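Local structure of type I site-specific restriction-modification system, R (Restriction) subunit (Vibrio vulnificus, 3H1T) at residues A[237-242]-A[304-309]. The protein is a putative motor (R) subunit fragment of a type I restriction enzyme that probably binds DNA and hydrolyses ATP. Residues are numbered along the deposited sequence; the frame is centred on the assembly and turned at random.
Sequences RILFLA and DLIIID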
# COMPACT_ATOMS: atom_id res chain seq x y z
N ARG A 237 -13.58 -22.02 5.67
CA ARG A 237 -14.65 -21.03 5.55
C ARG A 237 -13.96 -19.71 5.89
O ARG A 237 -13.32 -19.59 6.95
CB ARG A 237 -15.79 -21.35 6.52
CG ARG A 237 -17.18 -21.17 5.92
CD ARG A 237 -18.03 -22.38 6.26
NE ARG A 237 -17.57 -23.00 7.51
CZ ARG A 237 -18.12 -24.08 8.05
NH1 ARG A 237 -19.17 -24.66 7.46
NH2 ARG A 237 -17.61 -24.60 9.17
N ILE A 238 -14.11 -18.73 5.00
CA ILE A 238 -13.44 -17.45 5.13
C ILE A 238 -14.38 -16.25 5.02
O ILE A 238 -15.15 -16.14 4.06
CB ILE A 238 -12.35 -17.30 4.03
CG1 ILE A 238 -11.58 -18.61 3.88
CG2 ILE A 238 -11.38 -16.17 4.38
CD1 ILE A 238 -10.94 -19.07 5.17
N LEU A 239 -14.27 -15.33 5.98
CA LEU A 239 -15.08 -14.11 6.00
C LEU A 239 -14.22 -12.86 5.75
O LEU A 239 -13.28 -12.60 6.50
CB LEU A 239 -15.78 -13.96 7.36
CG LEU A 239 -16.56 -12.67 7.59
CD1 LEU A 239 -17.64 -12.50 6.53
CD2 LEU A 239 -17.18 -12.72 8.97
N PHE A 240 -14.55 -12.11 4.71
CA PHE A 240 -13.83 -10.87 4.40
C PHE A 240 -14.77 -9.74 4.86
O PHE A 240 -15.93 -9.71 4.46
CB PHE A 240 -13.57 -10.77 2.89
CG PHE A 240 -12.96 -9.46 2.46
CD1 PHE A 240 -11.58 -9.25 2.55
CD2 PHE A 240 -13.76 -8.43 1.96
CE1 PHE A 240 -11.01 -8.04 2.14
CE2 PHE A 240 -13.20 -7.21 1.55
CZ PHE A 240 -11.82 -7.01 1.64
N LEU A 241 -14.26 -8.84 5.70
CA LEU A 241 -15.04 -7.72 6.22
C LEU A 241 -14.39 -6.40 5.82
O LEU A 241 -13.19 -6.22 6.01
CB LEU A 241 -15.09 -7.72 7.75
CG LEU A 241 -15.42 -8.87 8.71
CD1 LEU A 241 -15.05 -8.39 10.10
CD2 LEU A 241 -16.88 -9.28 8.68
N ALA A 242 -15.17 -5.48 5.30
CA ALA A 242 -14.67 -4.18 4.92
C ALA A 242 -15.85 -3.24 5.13
O ALA A 242 -16.73 -3.52 5.95
CB ALA A 242 -14.27 -4.21 3.44
N ASP A 304 -12.89 -20.48 9.50
CA ASP A 304 -11.54 -20.94 9.82
C ASP A 304 -10.65 -19.70 9.80
O ASP A 304 -9.60 -19.64 10.47
CB ASP A 304 -11.04 -21.95 8.78
CG ASP A 304 -11.93 -23.17 8.66
OD1 ASP A 304 -13.02 -23.07 8.06
OD2 ASP A 304 -11.53 -24.24 9.16
N LEU A 305 -11.09 -18.72 9.02
CA LEU A 305 -10.35 -17.49 8.83
C LEU A 305 -11.24 -16.29 8.55
O LEU A 305 -12.27 -16.39 7.89
CB LEU A 305 -9.39 -17.66 7.66
CG LEU A 305 -8.53 -16.43 7.33
CD1 LEU A 305 -7.56 -16.22 8.48
CD2 LEU A 305 -7.77 -16.64 6.02
N ILE A 306 -10.80 -15.15 9.07
CA ILE A 306 -11.47 -13.88 8.89
C ILE A 306 -10.41 -12.84 8.52
O ILE A 306 -9.38 -12.74 9.20
CB ILE A 306 -12.14 -13.42 10.18
CG1 ILE A 306 -13.21 -14.43 10.61
CG2 ILE A 306 -12.72 -12.01 9.98
CD1 ILE A 306 -14.62 -13.90 10.56
N ILE A 307 -10.65 -12.09 7.46
CA ILE A 307 -9.72 -11.06 7.02
C ILE A 307 -10.38 -9.68 7.05
O ILE A 307 -11.43 -9.48 6.44
CB ILE A 307 -9.19 -11.37 5.59
CG1 ILE A 307 -8.30 -12.63 5.65
CG2 ILE A 307 -8.37 -10.20 5.04
CD1 ILE A 307 -7.93 -13.21 4.31
N ILE A 308 -9.78 -8.74 7.78
CA ILE A 308 -10.35 -7.40 7.90
C ILE A 308 -9.66 -6.38 7.01
O ILE A 308 -8.45 -6.20 7.07
CB ILE A 308 -10.27 -6.93 9.36
CG1 ILE A 308 -10.94 -7.97 10.26
CG2 ILE A 308 -10.91 -5.54 9.50
CD1 ILE A 308 -10.74 -7.73 11.71
N ASP A 309 -10.47 -5.70 6.19
CA ASP A 309 -9.99 -4.69 5.25
C ASP A 309 -9.19 -3.59 5.95
O ASP A 309 -8.10 -3.25 5.50
CB ASP A 309 -11.19 -4.08 4.52
CG ASP A 309 -10.80 -3.36 3.24
OD1 ASP A 309 -10.47 -4.05 2.25
OD2 ASP A 309 -10.83 -2.10 3.21
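I238 to L241 pair with L305 to I308 as neighbouring parallel strands, central in the seven-stranded sheet of the first RecA-like domain of a superfamily 2 helicase motor. Strand 305-308 is the hydrophobic Walker B strand, and D309 just beyond it is the first acidic residue of helicase motif II, DECH.

Backbone bonds set the register. L239 donates to L305 O and accepts from I307 N; L241 does likewise with I307 O and D309 N, the last bond 2.8 Å long and nearly straight (171°). The other edge of strand 238-242 is taken by strand 277-281. Where the pairing begins, R237 O is gripped twice, by D304 N at 2.7 Å and L305 N at 3.2 Å. D304 adds a side-chain clasp: its OD1 takes R237 N at 2.7 Å, met from above the carboxylate plane, while OD2 receives R229 N. Both carboxylate oxygens thus have backbone partners, a role suited to a short acidic side chain. The R237 guanidinium instead turns to F302, bonding its carbonyl through NH2.

Leucines and isoleucines suit the two buried faces. I238, L305 and I307 lie on the face toward helix 211-224. From CG1, beside the backbone N, chi2 of -57° folds I238 CD1 back to a tight 3.3 Å from L305 CB. On the reverse face L239 and I306 run side by side; the 3.2 Å between L239 CD2 and I306 CD1 is doubtfully short. L241 CD1 reaches I308 CG1 at 4.1 Å.

F240, on the helix side, sets its flat ring obliquely beside I307 CG2. At the far end, D309 CB packs against the small A242 CB. The F240 ring and D309 carboxylate planes stand 79° apart, and the weakly positive hydrogen on F240 CZ probably suits D309 OD1, 3.3 Å from that carbon.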